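PDB 4WFV: allergen Bos d 2 from Bos taurus, which probably carries pheromones as a small secreted lipocalin, and is a major allergen of cow dander. Local coordinates for residues Glu68-Lys71 with Val77-Leu80; Leu35-Arg40 with Leu80-Thr85. All blocks are in the same frame, centred on the assembly; numbering follows the deposited sequence.

Contact 1. Residues Glu68-Lys71 with Val77-Leu80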
ATOM      1  N   GLU A  68       8.897   1.551  -8.460  1.00 16.56           N
ATOM      2  CA  GLU A  68       9.381   2.686  -7.678  1.00 16.18           C
ATOM      3  C   GLU A  68      10.290   2.215  -6.547  1.00 15.19           C
ATOM      4  O   GLU A  68      10.075   1.153  -5.968  1.00 16.84           O
ATOM      5  CB  GLU A  68       8.205   3.480  -7.094  1.00 15.81           C
ATOM      6  CG  GLU A  68       7.285   4.111  -8.126  1.00 18.88           C
ATOM      7  CD  GLU A  68       7.854   5.391  -8.707  1.00 24.96           C
ATOM      8  OE1 GLU A  68       8.831   5.912  -8.131  1.00 26.30           O
ATOM      9  OE2 GLU A  68       7.332   5.865  -9.738  1.00 28.74           O
ATOM     10  N   VAL A  69      11.306   3.004  -6.221  1.00 15.19           N
ATOM     11  CA  VAL A  69      12.187   2.662  -5.119  1.00 14.30           C
ATOM     12  C   VAL A  69      11.954   3.622  -3.963  1.00 14.92           C
ATOM     13  O   VAL A  69      11.949   4.842  -4.145  1.00 20.49           O
ATOM     14  CB  VAL A  69      13.670   2.696  -5.546  1.00 21.97           C
ATOM     15  CG1 VAL A  69      14.574   2.393  -4.361  1.00 20.93           C
ATOM     16  CG2 VAL A  69      13.910   1.701  -6.670  1.00 24.67           C
ATOM     17  N   ALA A  70      11.732   3.065  -2.779  1.00 14.95           N
ATOM     18  CA  ALA A  70      11.531   3.857  -1.573  1.00 14.78           C
ATOM     19  C   ALA A  70      12.744   3.713  -0.658  1.00 13.49           C
ATOM     20  O   ALA A  70      13.251   2.615  -0.466  1.00 14.95           O
ATOM     21  CB  ALA A  70      10.273   3.400  -0.853  1.00 14.49           C
ATOM     22  N   LYS A  71      13.197   4.822  -0.087  1.00 13.39           N
ATOM     23  CA  LYS A  71      14.378   4.826   0.779  1.00 13.76           C
ATOM     24  C   LYS A  71      14.003   4.915   2.251  1.00 13.70           C
ATOM     25  O   LYS A  71      13.167   5.727   2.626  1.00 12.54           O
ATOM     26  CB  LYS A  71      15.266   6.015   0.415  1.00 16.37           C
ATOM     27  CG  LYS A  71      16.477   6.189   1.322  1.00 24.50           C
ATOM     28  CD  LYS A  71      17.463   5.048   1.180  1.00 31.31           C
ATOM     29  CE  LYS A  71      18.644   5.238   2.120  1.00 38.01           C
ATOM     30  NZ  LYS A  71      19.614   4.111   2.043  1.00 40.82           N
ATOM     31  N   VAL A  77       9.772   3.192   8.109  1.00 11.01           N
ATOM     32  CA  VAL A  77       9.213   4.325   7.384  1.00 11.46           C
ATOM     33  C   VAL A  77      10.133   4.653   6.229  1.00 10.06           C
ATOM     34  O   VAL A  77      11.336   4.888   6.434  1.00 11.65           O
ATOM     35  CB  VAL A  77       9.065   5.559   8.276  1.00 11.97           C
ATOM     36  CG1 VAL A  77       8.506   6.717   7.457  1.00 12.45           C
ATOM     37  CG2 VAL A  77       8.141   5.251   9.454  1.00 13.06           C
ATOM     38  N   TYR A  78       9.566   4.661   5.026  1.00 10.57           N
ATOM     39  CA  TYR A  78      10.298   4.903   3.788  1.00 11.11           C
ATOM     40  C   TYR A  78       9.770   6.151   3.098  1.00 11.23           C
ATOM     41  O   TYR A  78       8.643   6.573   3.349  1.00 12.79           O
ATOM     42  CB  TYR A  78      10.158   3.698   2.853  1.00 10.29           C
ATOM     43  CG  TYR A  78      10.743   2.441   3.438  1.00 11.04           C
ATOM     44  CD1 TYR A  78      10.038   1.692   4.378  1.00 12.44           C
ATOM     45  CD2 TYR A  78      12.005   2.013   3.069  1.00 11.25           C
ATOM     46  CE1 TYR A  78      10.583   0.538   4.934  1.00 11.43           C
ATOM     47  CE2 TYR A  78      12.557   0.868   3.621  1.00 12.58           C
ATOM     48  CZ  TYR A  78      11.838   0.139   4.543  1.00 11.77           C
ATOM     49  OH  TYR A  78      12.398  -1.001   5.090  1.00 13.31           O
ATOM     50  N   VAL A  79      10.593   6.746   2.241  1.00 10.31           N
ATOM     51  CA  VAL A  79      10.166   7.900   1.456  1.00  9.78           C
ATOM     52  C   VAL A  79      10.247   7.593  -0.030  1.00 10.33           C
ATOM     53  O   VAL A  79      11.185   6.942  -0.494  1.00 10.65           O
ATOM     54  CB  VAL A  79      11.038   9.135   1.764  1.00 10.37           C
ATOM     55  CG1 VAL A  79      10.714  10.287   0.819  1.00 12.12           C
ATOM     56  CG2 VAL A  79      10.819   9.574   3.196  1.00 15.29           C
ATOM     57  N   LEU A  80       9.259   8.050  -0.788  1.00 11.01           N
ATOM     58  CA  LEU A  80       9.344   7.960  -2.238  1.00 13.85           C
ATOM     59  C   LEU A  80       8.523   9.047  -2.910  1.00 11.68           C
ATOM     60  O   LEU A  80       7.507   9.506  -2.366  1.00 11.52           O
ATOM     61  CB  LEU A  80       8.922   6.585  -2.745  1.00 19.30           C
ATOM     62  CG  LEU A  80       7.458   6.193  -2.592  1.00 18.59           C
ATOM     63  CD1 LEU A  80       7.093   5.151  -3.644  1.00 26.05           C
ATOM     64  CD2 LEU A  80       7.169   5.686  -1.194  1.00 22.53           C
TER

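Contact 2. Residues Leu35-Arg40 with Leu80-Thr85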
ATOM      1  N   LEU A  35      -3.306   7.266  -6.427  1.00  7.72           N
ATOM      2  CA  LEU A  35      -2.795   6.378  -5.381  1.00  7.98           C
ATOM      3  C   LEU A  35      -3.551   5.072  -5.313  1.00  8.73           C
ATOM      4  O   LEU A  35      -3.496   4.384  -4.303  1.00 10.30           O
ATOM      5  CB  LEU A  35      -2.832   7.066  -4.006  1.00  8.55           C
ATOM      6  CG  LEU A  35      -2.189   8.458  -4.015  1.00  9.26           C
ATOM      7  CD1 LEU A  35      -2.208   9.085  -2.611  1.00  9.70           C
ATOM      8  CD2 LEU A  35      -0.772   8.389  -4.578  1.00 13.06           C
ATOM      9  N   ARG A  36      -4.261   4.732  -6.381  1.00  7.89           N
ATOM     10  CA  ARG A  36      -4.809   3.386  -6.529  1.00  8.13           C
ATOM     11  C   ARG A  36      -3.827   2.572  -7.357  1.00  7.78           C
ATOM     12  O   ARG A  36      -3.737   2.727  -8.574  1.00 10.15           O
ATOM     13  CB  ARG A  36      -6.169   3.428  -7.206  1.00 11.00           C
ATOM     14  CG  ARG A  36      -6.964   2.131  -7.067  1.00  7.78           C
ATOM     15  CD  ARG A  36      -8.240   2.228  -7.863  1.00  8.65           C
ATOM     16  NE  ARG A  36      -9.094   1.049  -7.804  1.00  7.48           N
ATOM     17  CZ  ARG A  36     -10.156   0.916  -7.011  1.00  7.01           C
ATOM     18  NH1 ARG A  36     -10.476   1.869  -6.149  1.00  8.19           N
ATOM     19  NH2 ARG A  36     -10.898  -0.175  -7.068  1.00 10.64           N
ATOM     20  N   ASN A  37      -3.050   1.745  -6.674  1.00  7.91           N
ATOM     21  CA  ASN A  37      -1.902   1.097  -7.288  1.00  8.29           C
ATOM     22  C   ASN A  37      -1.992  -0.403  -7.073  1.00  7.04           C
ATOM     23  O   ASN A  37      -2.127  -0.875  -5.940  1.00  9.25           O
ATOM     24  CB  ASN A  37      -0.610   1.659  -6.687  1.00 10.44           C
ATOM     25  CG  ASN A  37      -0.582   3.181  -6.690  1.00 11.28           C
ATOM     26  OD1 ASN A  37      -0.238   3.811  -5.686  1.00 13.46           O
ATOM     27  ND2 ASN A  37      -0.967   3.777  -7.815  1.00 11.77           N
ATOM     28  N   TYR A  38      -1.932  -1.150  -8.172  1.00  7.67           N
ATOM     29  CA  TYR A  38      -2.130  -2.592  -8.118  1.00  6.94           C
ATOM     30  C   TYR A  38      -0.797  -3.314  -7.958  1.00  6.84           C
ATOM     31  O   TYR A  38      -0.103  -3.615  -8.939  1.00  8.14           O
ATOM     32  CB  TYR A  38      -2.901  -3.071  -9.356  1.00  8.41           C
ATOM     33  CG  TYR A  38      -4.264  -2.424  -9.502  1.00  7.03           C
ATOM     34  CD1 TYR A  38      -5.348  -2.851  -8.743  1.00  7.91           C
ATOM     35  CD2 TYR A  38      -4.466  -1.381 -10.400  1.00  8.26           C
ATOM     36  CE1 TYR A  38      -6.610  -2.259  -8.880  1.00  7.50           C
ATOM     37  CE2 TYR A  38      -5.722  -0.780 -10.545  1.00  8.68           C
ATOM     38  CZ  TYR A  38      -6.780  -1.230  -9.777  1.00  7.96           C
ATOM     39  OH  TYR A  38      -8.023  -0.650  -9.912  1.00  9.52           O
ATOM     40  N   TYR A  39      -0.465  -3.602  -6.701  1.00  7.17           N
ATOM     41  CA  TYR A  39       0.801  -4.237  -6.343  1.00  7.14           C
ATOM     42  C   TYR A  39       1.010  -5.547  -7.061  1.00  6.94           C
ATOM     43  O   TYR A  39       0.066  -6.300  -7.290  1.00  8.17           O
ATOM     44  CB  TYR A  39       0.831  -4.525  -4.839  1.00  7.45           C
ATOM     45  CG  TYR A  39       1.251  -3.349  -3.985  1.00  8.97           C
ATOM     46  CD1 TYR A  39       0.392  -2.272  -3.771  1.00  7.66           C
ATOM     47  CD2 TYR A  39       2.501  -3.321  -3.381  1.00 11.30           C
ATOM     48  CE1 TYR A  39       0.769  -1.196  -2.982  1.00 10.47           C
ATOM     49  CE2 TYR A  39       2.888  -2.249  -2.583  1.00 12.19           C
ATOM     50  CZ  TYR A  39       2.023  -1.193  -2.387  1.00 10.09           C
ATOM     51  OH  TYR A  39       2.437  -0.133  -1.597  1.00 12.77           O
ATOM     52  N   ARG A  40       2.268  -5.815  -7.401  1.00  8.56           N
ATOM     53  CA  ARG A  40       2.662  -7.129  -7.913  1.00  8.27           C
ATOM     54  C   ARG A  40       3.829  -7.713  -7.132  1.00  9.63           C
ATOM     55  O   ARG A  40       3.868  -8.917  -6.880  1.00 10.55           O
ATOM     56  CB  ARG A  40       2.981  -7.062  -9.414  1.00  8.42           C
ATOM     57  CG  ARG A  40       1.763  -6.765 -10.295  1.00  7.56           C
ATOM     58  CD  ARG A  40       0.808  -7.948 -10.324  1.00  7.08           C
ATOM     59  NE  ARG A  40      -0.320  -7.759 -11.225  1.00  7.95           N
ATOM     60  CZ  ARG A  40      -1.483  -7.207 -10.886  1.00  6.63           C
ATOM     61  NH1 ARG A  40      -1.696  -6.765  -9.647  1.00  7.56           N
ATOM     62  NH2 ARG A  40      -2.450  -7.132 -11.792  1.00  7.17           N
ATOM     63  N   LEU A  80       9.259   8.050  -0.788  1.00 11.01           N
ATOM     64  CA  LEU A  80       9.344   7.960  -2.238  1.00 13.85           C
ATOM     65  C   LEU A  80       8.523   9.047  -2.910  1.00 11.68           C
ATOM     66  O   LEU A  80       7.507   9.506  -2.366  1.00 11.52           O
ATOM     67  CB  LEU A  80       8.922   6.585  -2.745  1.00 19.30           C
ATOM     68  CG  LEU A  80       7.458   6.193  -2.592  1.00 18.59           C
ATOM     69  CD1 LEU A  80       7.093   5.151  -3.644  1.00 26.05           C
ATOM     70  CD2 LEU A  80       7.169   5.686  -1.194  1.00 22.53           C
ATOM     71  N   GLU A  81       8.987   9.469  -4.081  1.00 12.24           N
ATOM     72  CA  GLU A  81       8.262  10.431  -4.895  1.00 10.39           C
ATOM     73  C   GLU A  81       7.371   9.700  -5.877  1.00 13.14           C
ATOM     74  O   GLU A  81       7.846   8.911  -6.695  1.00 14.08           O
ATOM     75  CB  GLU A  81       9.225  11.331  -5.680  1.00 15.22           C
ATOM     76  CG  GLU A  81       9.902  12.403  -4.869  1.00 22.29           C
ATOM     77  CD  GLU A  81       8.913  13.350  -4.235  1.00 17.13           C
ATOM     78  OE1 GLU A  81       8.061  13.915  -4.956  1.00 28.63           O
ATOM     79  OE2 GLU A  81       8.989  13.511  -3.006  1.00 29.20           O
ATOM     80  N   PHE A  82       6.078   9.978  -5.799  1.00  9.45           N
ATOM     81  CA  PHE A  82       5.102   9.409  -6.706  1.00  9.52           C
ATOM     82  C   PHE A  82       3.806  10.178  -6.525  1.00  9.21           C
ATOM     83  O   PHE A  82       3.177  10.097  -5.478  1.00  8.96           O
ATOM     84  CB  PHE A  82       4.905   7.919  -6.410  1.00 12.68           C
ATOM     85  CG  PHE A  82       3.931   7.253  -7.323  1.00 10.61           C
ATOM     86  CD1 PHE A  82       4.262   6.989  -8.638  1.00 13.75           C
ATOM     87  CD2 PHE A  82       2.678   6.884  -6.860  1.00 13.05           C
ATOM     88  CE1 PHE A  82       3.347   6.369  -9.485  1.00 15.44           C
ATOM     89  CE2 PHE A  82       1.767   6.272  -7.704  1.00 15.44           C
ATOM     90  CZ  PHE A  82       2.109   6.024  -9.018  1.00 14.88           C
ATOM     91  N   TYR A  83       3.421  10.940  -7.546  1.00  8.67           N
ATOM     92  CA  TYR A  83       2.288  11.858  -7.448  1.00  8.09           C
ATOM     93  C   TYR A  83       2.364  12.681  -6.170  1.00  8.32           C
ATOM     94  O   TYR A  83       1.407  12.778  -5.406  1.00  9.06           O
ATOM     95  CB  TYR A  83       0.956  11.113  -7.559  1.00 10.10           C
ATOM     96  CG  TYR A  83       0.613  10.649  -8.963  1.00 12.79           C
ATOM     97  CD1 TYR A  83       0.377  11.561  -9.980  1.00 15.90           C
ATOM     98  CD2 TYR A  83       0.477   9.295  -9.253  1.00 14.57           C
ATOM     99  CE1 TYR A  83       0.046  11.133 -11.263  1.00 19.34           C
ATOM    100  CE2 TYR A  83       0.142   8.864 -10.523  1.00 15.29           C
ATOM    101  CZ  TYR A  83      -0.071   9.784 -11.520  1.00 16.50           C
ATOM    102  OH  TYR A  83      -0.402   9.348 -12.788  1.00 21.76           O
ATOM    103  N   GLY A  84       3.529  13.290  -5.969  1.00  8.47           N
ATOM    104  CA  GLY A  84       3.813  14.028  -4.759  1.00  9.60           C
ATOM    105  C   GLY A  84       4.829  13.276  -3.926  1.00  8.37           C
ATOM    106  O   GLY A  84       5.473  12.332  -4.386  1.00 10.25           O
ATOM    107  N   THR A  85       4.976  13.703  -2.684  1.00  8.20           N
ATOM    108  CA  THR A  85       5.954  13.121  -1.789  1.00  7.90           C
ATOM    109  C   THR A  85       5.246  12.259  -0.766  1.00  9.94           C
ATOM    110  O   THR A  85       4.274  12.685  -0.141  1.00 10.03           O
ATOM    111  CB  THR A  85       6.767  14.214  -1.101  1.00 10.02           C
ATOM    112  OG1 THR A  85       7.390  15.021  -2.105  1.00 12.49           O
ATOM    113  CG2 THR A  85       7.845  13.600  -0.219  1.00 11.78           C
TER

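Contact 1. Residues Glu68-Lys71 with Val77-Leu80
Tyr78 lies beside Ala70 and Lys71 in the beta hairpin formed by strands 62-74 and 77-81 of the lipocalin barrel. Its CB sits against Ala70 CB at 3.7 Å and also meets the carbonyl O of Lys71. CG is anti to the carbonyl carbon of Tyr78 (chi1 -62°), which sends the ring across the neighbouring strand 62-74. Ring atom CD2 is 3.6 Å from Lys71 C and also near Ala70 O, the ring being set obliquely to this peptide. The Tyr78 side chain also touches Leu51 of strand 50-59. The tip, Tyr78 OH, is hydrogen-bonded to the backbone O of Cys48, a residue of the Cys44-Cys48 disulfide. The phenol thus spans strand 62-74 and fastens onto the turn beyond it.

Ala70, Tyr78 and Leu80 share the inward side of the sheet. Leu80 also covers Ala70: its CD2 reaches Ala70 CB at 3.9 Å. Its second branch, CD1, turns to Glu68 CB at 4.0 Å. The Ala70 methyl thus meets Tyr78 CB and Leu80 CD2 in directions roughly at right angles.

Lys71 and Val79 form an antiparallel hydrogen-bonded pair, and their side chains lie on the other face. The two short segments run at 132° to each other, consistent with the twist and coil of barrel strands. Lys71 N donates to Val79 O at 3.0 Å. The return bond, from Val79 N to Lys71 O, is 2.8 Å long. Lys71 O also receives a CA-H...O contact from Tyr78 CA at 3.2 Å.

Contact 2. Residues Leu35-Arg40 with Leu80-Thr85
Asn37 and Phe82 meet where the long loop before strand 38-45 approaches the turn between strands 77-81 and 85-93. In the lipocalin fold these two loops lie at the open end of the barrel. Asn37 to Phe82 is the close part of the contact. The amide nitrogen Asn37 ND2 comes to the edge of the Phe82 ring, near its plane, 3.7 Å from CE2. Asn37 OD1 lies almost as near to the same ring atom, at 3.8 Å, so the whole amide end adjoins one corner of the ring. The amide and ring planes are steeply inclined, 75° apart. With chi1 at -179°, CG of Phe82 stands trans to the main-chain nitrogen, and the ring reaches across to the other loop. Asn37 ND2 is hydrogen-bonded to Pro34 O, a bond that ties the amide back to its own loop. Phe55 and Leu57 of strand 50-59 touch the Asn37 side chain.

The other side is looser. Leu35 CD2 stays 4.4 Å from Phe82 CD2, and it is no closer to Tyr83 CB. Here the apolar groups merely graze. Leu35 is buried and also touches Met113 of strand 110-118, whereas Tyr83 is exposed to solvent. Only 144 Å² is buried between the segments, and no hydrogen bond links them.

The turn carrying Phe82 and Tyr83 has its own supports. Phe82 N donates to Gly84 O at 2.8 Å, and Asn86 ND2 binds Phe82 O. Tyr83 has left-handed backbone angles, and its ring leans back over its neighbour: Tyr83 CD2 stands 3.6 Å above one face of the Phe82 ring, offset toward the rim.

From the N terminus, strand 17-23 leads through a long loop to residues 35-40 and strand 38-45. Strand 50-59 follows, then strand 62-74 with residues 68-71. Contact 1 closes the short loop 72-76 between neighbouring strands. Contact 2 closes a much longer one, running from residue 41 to 79, and the hairpin turn of contact 1 falls within it. Leu80 is the shared residue, ending one segment and starting the next. The contact centres are 10 Å apart. Glu68 OE2 packs 3.4 Å from Phe82 CD1, joining the two directly. Contact 1 ties barrel strands together, while contact 2 joins the segment before strand 38-45 to the turn after strand 77-81, parts far apart in sequence.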